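Long-range contact in substrate-binding protein (Synechococcus sp., PDB 6WPN), which probably binds sugars or oligosaccharides in the periplasm of a marine cyanobacterium as the substrate-binding component of a transport system: residues 187-200 against 388-400. Residues are numbered along the deposited sequence; the frame is centred on the assembly and turned at random.
Sequences TVVPDDSAELLESF and VKRLQSIIYTQLQ
Y396 reaches from helix 388-400 into the turn that leads to helix 195-200, and its hydroxyl meets two backbone groups there. OH donates to S193 O at 3.1 Å, in the carbonyl plane and on a lone pair, and accepts from L197 N at 3.0 Å, so a tyrosine satisfies both the carbonyl of S193, just ahead of the N-cap, and the amide of L197 in the helix's first turn. The ring is held flat between two aliphatic groups: CG of its own helix neighbour Q392 lies over one face, while L196 CD2 makes a CH-pi contact with the other, 3.9 Å from the centroid. With CG anti to the carbonyl carbon (chi1 -75°), the ring points along the line that brings its hydroxyl to the helix start. A phenylalanine here would probably leave S193 O and L197 N without this shared partner.

Beside it L197, a branched leucine, fills the hollow among V388, Q392, I395 and Y396, its CD1 3.9 Å from I395 CD1. L196 and L399 meet tip to tip through their CD2 methyls, and F225 of helix 219-233 touches both F200 and I395, extending this apolar core. P190's compact ring packs on S393 and T397 where the backbones come closest, P190 CA 4.3 Å from S393 CA; Q392 NE2 donates to P190 O in a modelled bond whose 2.3 Å is doubtfully short.

Toward solvent the fit slackens: the exposed, poorly ordered D191 keeps OD1 6.3 Å from K389 NZ, too far for a salt bridge. The axes of the short helical segments 195-200 and 388-400 cross at 90°, 10.6 Å apart at closest, a knobs-into-holes packing of perpendicular helices in a mainly helical region of this two-lobed family of solute-binding proteins.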
ATOM      1  N   THR A 187      12.094   2.040   4.571  1.00 39.30           N
ATOM      2  CA  THR A 187      12.223   1.508   5.915  1.00 42.33           C
ATOM      3  C   THR A 187      12.453  -0.000   5.886  1.00 50.30           C
ATOM      4  O   THR A 187      11.968  -0.714   5.001  1.00 51.12           O
ATOM      5  CB  THR A 187      10.982   1.830   6.750  1.00 39.93           C
ATOM      6  OG1 THR A 187      11.200   1.414   8.104  1.00 39.58           O
ATOM      7  CG2 THR A 187       9.747   1.114   6.198  1.00 37.54           C
ATOM      8  N   VAL A 188      13.217  -0.478   6.864  1.00 48.86           N
ATOM      9  CA  VAL A 188      13.448  -1.900   7.065  1.00 44.88           C
ATOM     10  C   VAL A 188      12.973  -2.331   8.458  1.00 49.99           C
ATOM     11  O   VAL A 188      13.394  -3.356   8.986  1.00 57.91           O
ATOM     12  CB  VAL A 188      14.928  -2.253   6.790  1.00 51.49           C
ATOM     13  CG1 VAL A 188      15.843  -1.656   7.830  1.00 58.50           C
ATOM     14  CG2 VAL A 188      15.152  -3.757   6.650  1.00 52.40           C
ATOM     15  N   VAL A 189      12.081  -1.541   9.053  1.00 49.55           N
ATOM     16  CA  VAL A 189      11.414  -1.894  10.305  1.00 50.85           C
ATOM     17  C   VAL A 189      10.452  -3.027   9.970  1.00 58.95           C
ATOM     18  O   VAL A 189       9.558  -2.842   9.130  1.00 57.45           O
ATOM     19  CB  VAL A 189      10.704  -0.682  10.928  1.00 44.53           C
ATOM     20  CG1 VAL A 189       9.809  -1.116  12.081  1.00 39.08           C
ATOM     21  CG2 VAL A 189      11.732   0.330  11.407  1.00 36.77           C
ATOM     22  N   PRO A 190      10.597  -4.201  10.600  1.00 66.79           N
ATOM     23  CA  PRO A 190       9.927  -5.416  10.090  1.00 70.01           C
ATOM     24  C   PRO A 190       8.462  -5.280   9.707  1.00 80.58           C
ATOM     25  O   PRO A 190       8.095  -5.629   8.578  1.00 88.73           O
ATOM     26  CB  PRO A 190      10.110  -6.402  11.250  1.00 68.32           C
ATOM     27  CG  PRO A 190      11.401  -5.997  11.868  1.00 74.00           C
ATOM     28  CD  PRO A 190      11.468  -4.491  11.752  1.00 72.36           C
ATOM     29  N   ASP A 191       7.611  -4.783  10.598  1.00 90.82           N
ATOM     30  CA  ASP A 191       6.190  -4.720  10.275  1.00 98.96           C
ATOM     31  C   ASP A 191       5.715  -3.293  10.043  1.00 87.94           C
ATOM     32  O   ASP A 191       4.689  -2.872  10.588  1.00 83.52           O
ATOM     33  CB  ASP A 191       5.354  -5.429  11.336  1.00122.92           C
ATOM     34  CG  ASP A 191       5.277  -6.931  11.092  1.00140.39           C
ATOM     35  OD1 ASP A 191       5.545  -7.355   9.943  1.00142.07           O
ATOM     36  OD2 ASP A 191       4.941  -7.685  12.029  1.00149.02           O
ATOM     37  N   ASP A 192       6.462  -2.547   9.235  1.00 81.97           N
ATOM     38  CA  ASP A 192       6.052  -1.217   8.815  1.00 81.89           C
ATOM     39  C   ASP A 192       5.727  -1.305   7.330  1.00 73.56           C
ATOM     40  O   ASP A 192       5.089  -2.270   6.899  1.00 82.07           O
ATOM     41  CB  ASP A 192       7.147  -0.183   9.100  1.00 86.06           C
ATOM     42  CG  ASP A 192       6.597   1.228   9.272  1.00 94.15           C
ATOM     43  OD1 ASP A 192       6.234   1.869   8.258  1.00 84.96           O
ATOM     44  OD2 ASP A 192       6.521   1.693  10.432  1.00101.73           O
ATOM     45  N   SER A 193       6.148  -0.322   6.544  1.00 68.61           N
ATOM     46  CA  SER A 193       5.835  -0.338   5.122  1.00 62.56           C
ATOM     47  C   SER A 193       6.412  -1.579   4.453  1.00 68.40           C
ATOM     48  O   SER A 193       7.447  -2.112   4.860  1.00 75.65           O
ATOM     49  CB  SER A 193       6.386   0.912   4.443  1.00 59.33           C
ATOM     50  OG  SER A 193       6.313   0.795   3.032  1.00 65.18           O
ATOM     51  N   ALA A 194       5.717  -2.048   3.420  1.00 62.29           N
ATOM     52  CA  ALA A 194       6.158  -3.193   2.638  1.00 51.05           C
ATOM     53  C   ALA A 194       6.917  -2.772   1.388  1.00 50.07           C
ATOM     54  O   ALA A 194       7.175  -3.612   0.520  1.00 56.54           O
ATOM     55  CB  ALA A 194       4.962  -4.069   2.258  1.00 53.57           C
ATOM     56  N   GLU A 195       7.273  -1.489   1.278  1.00 52.04           N
ATOM     57  CA  GLU A 195       7.928  -1.002   0.069  1.00 52.72           C
ATOM     58  C   GLU A 195       9.228  -1.746  -0.187  1.00 45.04           C
ATOM     59  O   GLU A 195       9.578  -2.025  -1.337  1.00 49.81           O
ATOM     60  CB  GLU A 195       8.185   0.503   0.168  1.00 65.09           C
ATOM     61  CG  GLU A 195       8.698   1.110  -1.134  1.00 73.20           C
ATOM     62  CD  GLU A 195       9.128   2.557  -0.986  1.00 78.19           C
ATOM     63  OE1 GLU A 195       8.862   3.155   0.084  1.00 80.26           O
ATOM     64  OE2 GLU A 195       9.749   3.087  -1.938  1.00 71.66           O
ATOM     65  N   LEU A 196       9.955  -2.084   0.877  1.00 43.23           N
ATOM     66  CA  LEU A 196      11.200  -2.821   0.705  1.00 45.95           C
ATOM     67  C   LEU A 196      10.935  -4.203   0.124  1.00 43.29           C
ATOM     68  O   LEU A 196      11.555  -4.603  -0.866  1.00 46.51           O
ATOM     69  CB  LEU A 196      11.920  -2.933   2.045  1.00 49.92           C
ATOM     70  CG  LEU A 196      13.333  -3.503   2.032  1.00 54.26           C
ATOM     71  CD1 LEU A 196      14.280  -2.614   1.279  1.00 44.39           C
ATOM     72  CD2 LEU A 196      13.784  -3.676   3.455  1.00 65.80           C
ATOM     73  N   LEU A 197       9.981  -4.930   0.706  1.00 45.34           N
ATOM     74  CA  LEU A 197       9.607  -6.229   0.159  1.00 46.48           C
ATOM     75  C   LEU A 197       9.090  -6.092  -1.265  1.00 46.75           C
ATOM     76  O   LEU A 197       9.330  -6.965  -2.106  1.00 56.27           O
ATOM     77  CB  LEU A 197       8.555  -6.891   1.047  1.00 46.34           C
ATOM     78  CG  LEU A 197       8.312  -8.373   0.771  1.00 41.31           C
ATOM     79  CD1 LEU A 197       9.571  -9.172   1.080  1.00 40.94           C
ATOM     80  CD2 LEU A 197       7.140  -8.881   1.584  1.00 41.97           C
ATOM     81  N   GLU A 198       8.356  -5.016  -1.548  1.00 53.46           N
ATOM     82  CA  GLU A 198       7.894  -4.785  -2.911  1.00 53.81           C
ATOM     83  C   GLU A 198       9.058  -4.514  -3.859  1.00 51.83           C
ATOM     84  O   GLU A 198       9.018  -4.923  -5.026  1.00 47.52           O
ATOM     85  CB  GLU A 198       6.890  -3.632  -2.938  1.00 58.50           C
ATOM     86  CG  GLU A 198       5.563  -3.952  -2.254  1.00 65.11           C
ATOM     87  CD  GLU A 198       4.778  -2.706  -1.878  1.00 67.35           C
ATOM     88  OE1 GLU A 198       5.322  -1.594  -2.031  1.00 61.63           O
ATOM     89  OE2 GLU A 198       3.613  -2.839  -1.446  1.00 69.01           O
ATOM     90  N   SER A 199      10.109  -3.836  -3.379  1.00 39.65           N
ATOM     91  CA  SER A 199      11.275  -3.613  -4.228  1.00 42.08           C
ATOM     92  C   SER A 199      11.943  -4.930  -4.593  1.00 47.99           C
ATOM     93  O   SER A 199      12.446  -5.092  -5.713  1.00 43.72           O
ATOM     94  CB  SER A 199      12.282  -2.693  -3.544  1.00 39.95           C
ATOM     95  OG  SER A 199      13.026  -3.400  -2.569  1.00 45.74           O
ATOM     96  N   PHE A 200      11.961  -5.883  -3.654  1.00 54.00           N
ATOM     97  CA  PHE A 200      12.459  -7.219  -3.960  1.00 44.85           C
ATOM     98  C   PHE A 200      11.709  -7.807  -5.144  1.00 43.53           C
ATOM     99  O   PHE A 200      12.317  -8.317  -6.092  1.00 43.86           O
ATOM    100  CB  PHE A 200      12.333  -8.131  -2.732  1.00 46.10           C
ATOM    101  CG  PHE A 200      13.440  -7.958  -1.719  1.00 47.77           C
ATOM    102  CD1 PHE A 200      13.467  -6.865  -0.874  1.00 52.55           C
ATOM    103  CD2 PHE A 200      14.445  -8.899  -1.606  1.00 61.78           C
ATOM    104  CE1 PHE A 200      14.481  -6.703   0.055  1.00 53.35           C
ATOM    105  CE2 PHE A 200      15.463  -8.741  -0.677  1.00 63.35           C
ATOM    106  CZ  PHE A 200      15.476  -7.640   0.154  1.00 52.83           C
ATOM    107  N   VAL A 388       2.641 -13.754   4.842  1.00 67.02           N
ATOM    108  CA  VAL A 388       3.615 -12.909   4.155  1.00 68.92           C
ATOM    109  C   VAL A 388       4.225 -11.888   5.107  1.00 69.05           C
ATOM    110  O   VAL A 388       5.351 -11.423   4.888  1.00 69.84           O
ATOM    111  CB  VAL A 388       2.969 -12.221   2.936  1.00 67.43           C
ATOM    112  CG1 VAL A 388       2.061 -11.092   3.378  1.00 56.75           C
ATOM    113  CG2 VAL A 388       4.038 -11.709   1.983  1.00 77.38           C
ATOM    114  N   LYS A 389       3.511 -11.521   6.171  1.00 63.98           N
ATOM    115  CA  LYS A 389       4.080 -10.597   7.144  1.00 68.35           C
ATOM    116  C   LYS A 389       5.105 -11.277   8.041  1.00 70.54           C
ATOM    117  O   LYS A 389       6.060 -10.627   8.481  1.00 76.95           O
ATOM    118  CB  LYS A 389       2.969  -9.951   7.970  1.00 72.93           C
ATOM    119  CG  LYS A 389       2.215  -8.863   7.207  1.00 78.99           C
ATOM    120  CD  LYS A 389       3.144  -7.705   6.842  1.00 82.72           C
ATOM    121  CE  LYS A 389       2.456  -6.669   5.964  1.00 74.06           C
ATOM    122  NZ  LYS A 389       2.128  -7.205   4.612  1.00 75.34           N
ATOM    123  N   ARG A 390       4.933 -12.571   8.315  1.00 67.17           N
ATOM    124  CA  ARG A 390       5.994 -13.327   8.971  1.00 71.98           C
ATOM    125  C   ARG A 390       7.246 -13.340   8.102  1.00 60.10           C
ATOM    126  O   ARG A 390       8.364 -13.150   8.595  1.00 60.54           O
ATOM    127  CB  ARG A 390       5.529 -14.761   9.221  1.00 76.45           C
ATOM    128  CG  ARG A 390       6.554 -15.666   9.891  1.00 81.65           C
ATOM    129  CD  ARG A 390       6.730 -15.329  11.358  1.00 94.36           C
ATOM    130  NE  ARG A 390       5.470 -15.552  12.068  1.00108.79           N
ATOM    131  CZ  ARG A 390       5.286 -15.356  13.369  1.00115.33           C
ATOM    132  NH1 ARG A 390       6.289 -14.931  14.127  1.00120.67           N
ATOM    133  NH2 ARG A 390       4.099 -15.595  13.913  1.00111.23           N
ATOM    134  N   LEU A 391       7.065 -13.556   6.797  1.00 50.62           N
ATOM    135  CA  LEU A 391       8.180 -13.543   5.857  1.00 45.55           C
ATOM    136  C   LEU A 391       8.829 -12.166   5.786  1.00 44.01           C
ATOM    137  O   LEU A 391      10.060 -12.052   5.794  1.00 47.57           O
ATOM    138  CB  LEU A 391       7.687 -13.977   4.478  1.00 54.18           C
ATOM    139  CG  LEU A 391       8.690 -13.938   3.328  1.00 58.44           C
ATOM    140  CD1 LEU A 391       9.746 -15.011   3.529  1.00 49.33           C
ATOM    141  CD2 LEU A 391       7.987 -14.103   1.987  1.00 51.03           C
ATOM    142  N   GLN A 392       8.018 -11.109   5.714  1.00 44.84           N
ATOM    143  CA  GLN A 392       8.567  -9.758   5.693  1.00 47.01           C
ATOM    144  C   GLN A 392       9.410  -9.485   6.930  1.00 53.49           C
ATOM    145  O   GLN A 392      10.501  -8.908   6.834  1.00 58.18           O
ATOM    146  CB  GLN A 392       7.440  -8.733   5.596  1.00 50.74           C
ATOM    147  CG  GLN A 392       7.912  -7.301   5.786  1.00 52.21           C
ATOM    148  CD  GLN A 392       6.773  -6.303   5.737  1.00 58.88           C
ATOM    149  OE1 GLN A 392       5.990  -6.284   4.791  1.00 61.00           O
ATOM    150  NE2 GLN A 392       6.674  -5.470   6.763  1.00 51.52           N
ATOM    151  N   SER A 393       8.918  -9.887   8.102  1.00 51.75           N
ATOM    152  CA  SER A 393       9.646  -9.629   9.338  1.00 50.95           C
ATOM    153  C   SER A 393      10.991 -10.346   9.348  1.00 46.87           C
ATOM    154  O   SER A 393      12.003  -9.775   9.768  1.00 50.20           O
ATOM    155  CB  SER A 393       8.798 -10.043  10.537  1.00 42.12           C
ATOM    156  OG  SER A 393       9.478  -9.763  11.746  1.00 64.21           O
ATOM    157  N   ILE A 394      11.018 -11.605   8.904  1.00 47.43           N
ATOM    158  CA  ILE A 394      12.268 -12.360   8.882  1.00 45.63           C
ATOM    159  C   ILE A 394      13.266 -11.712   7.931  1.00 48.29           C
ATOM    160  O   ILE A 394      14.455 -11.579   8.245  1.00 49.19           O
ATOM    161  CB  ILE A 394      12.000 -13.833   8.519  1.00 53.19           C
ATOM    162  CG1 ILE A 394      11.215 -14.526   9.639  1.00 49.00           C
ATOM    163  CG2 ILE A 394      13.300 -14.569   8.242  1.00 53.67           C
ATOM    164  CD1 ILE A 394      10.960 -15.979   9.381  1.00 51.30           C
ATOM    165  N   ILE A 395      12.804 -11.308   6.749  1.00 43.62           N
ATOM    166  CA  ILE A 395      13.707 -10.711   5.772  1.00 49.17           C
ATOM    167  C   ILE A 395      14.218  -9.363   6.272  1.00 49.30           C
ATOM    168  O   ILE A 395      15.423  -9.093   6.245  1.00 41.36           O
ATOM    169  CB  ILE A 395      13.010 -10.586   4.406  1.00 45.55           C
ATOM    170  CG1 ILE A 395      12.708 -11.977   3.839  1.00 48.52           C
ATOM    171  CG2 ILE A 395      13.869  -9.774   3.443  1.00 41.32           C
ATOM    172  CD1 ILE A 395      11.967 -11.950   2.521  1.00 43.80           C
ATOM    173  N   TYR A 396      13.313  -8.513   6.768  1.00 39.98           N
ATOM    174  CA  TYR A 396      13.732  -7.201   7.257  1.00 48.41           C
ATOM    175  C   TYR A 396      14.723  -7.323   8.412  1.00 44.42           C
ATOM    176  O   TYR A 396      15.680  -6.543   8.503  1.00 38.95           O
ATOM    177  CB  TYR A 396      12.519  -6.374   7.695  1.00 42.94           C
ATOM    178  CG  TYR A 396      11.679  -5.802   6.570  1.00 39.01           C
ATOM    179  CD1 TYR A 396      11.727  -6.335   5.288  1.00 40.05           C
ATOM    180  CD2 TYR A 396      10.862  -4.700   6.789  1.00 41.91           C
ATOM    181  CE1 TYR A 396      10.958  -5.812   4.269  1.00 38.76           C
ATOM    182  CE2 TYR A 396      10.093  -4.161   5.777  1.00 38.48           C
ATOM    183  CZ  TYR A 396      10.146  -4.719   4.516  1.00 46.55           C
ATOM    184  OH  TYR A 396       9.381  -4.185   3.502  1.00 47.91           O
ATOM    185  N   THR A 397      14.507  -8.291   9.310  1.00 40.92           N
ATOM    186  CA  THR A 397      15.403  -8.470  10.451  1.00 41.96           C
ATOM    187  C   THR A 397      16.797  -8.886  10.004  1.00 49.10           C
ATOM    188  O   THR A 397      17.799  -8.347  10.488  1.00 52.12           O
ATOM    189  CB  THR A 397      14.832  -9.500  11.424  1.00 47.11           C
ATOM    190  OG1 THR A 397      13.606  -9.008  11.982  1.00 55.80           O
ATOM    191  CG2 THR A 397      15.826  -9.786  12.543  1.00 44.93           C
ATOM    192  N   GLN A 398      16.884  -9.869   9.105  1.00 51.84           N
ATOM    193  CA  GLN A 398      18.192 -10.323   8.638  1.00 57.78           C
ATOM    194  C   GLN A 398      18.880  -9.250   7.800  1.00 47.55           C
ATOM    195  O   GLN A 398      20.089  -9.031   7.933  1.00 44.36           O
ATOM    196  CB  GLN A 398      18.051 -11.622   7.842  1.00 52.51           C
ATOM    197  CG  GLN A 398      17.588 -12.815   8.671  1.00 55.98           C
ATOM    198  CD  GLN A 398      18.383 -12.985   9.956  1.00 57.94           C
ATOM    199  OE1 GLN A 398      19.612 -12.878   9.965  1.00 60.03           O
ATOM    200  NE2 GLN A 398      17.682 -13.263  11.049  1.00 54.48           N
ATOM    201  N   LEU A 399      18.127  -8.567   6.938  1.00 50.82           N
ATOM    202  CA  LEU A 399      18.718  -7.484   6.160  1.00 50.92           C
ATOM    203  C   LEU A 399      19.250  -6.398   7.084  1.00 52.01           C
ATOM    204  O   LEU A 399      20.319  -5.826   6.837  1.00 42.13           O
ATOM    205  CB  LEU A 399      17.687  -6.908   5.191  1.00 39.33           C
ATOM    206  CG  LEU A 399      18.144  -5.731   4.325  1.00 43.97           C
ATOM    207  CD1 LEU A 399      19.346  -6.118   3.486  1.00 39.42           C
ATOM    208  CD2 LEU A 399      17.017  -5.251   3.434  1.00 42.50           C
ATOM    209  N   GLN A 400      18.546  -6.156   8.188  1.00 50.98           N
ATOM    210  CA  GLN A 400      18.976  -5.155   9.152  1.00 49.25           C
ATOM    211  C   GLN A 400      20.315  -5.522   9.777  1.00 50.65           C
ATOM    212  O   GLN A 400      21.177  -4.656   9.969  1.00 46.60           O
ATOM    213  CB  GLN A 400      17.897  -5.003  10.218  1.00 48.69           C
ATOM    214  CG  GLN A 400      18.024  -3.797  11.098  1.00 65.93           C
ATOM    215  CD  GLN A 400      16.766  -3.581  11.916  1.00 75.67           C
ATOM    216  OE1 GLN A 400      15.653  -3.776  11.421  1.00 69.46           O
ATOM    217  NE2 GLN A 400      16.936  -3.182  13.175  1.00 77.14           N
TER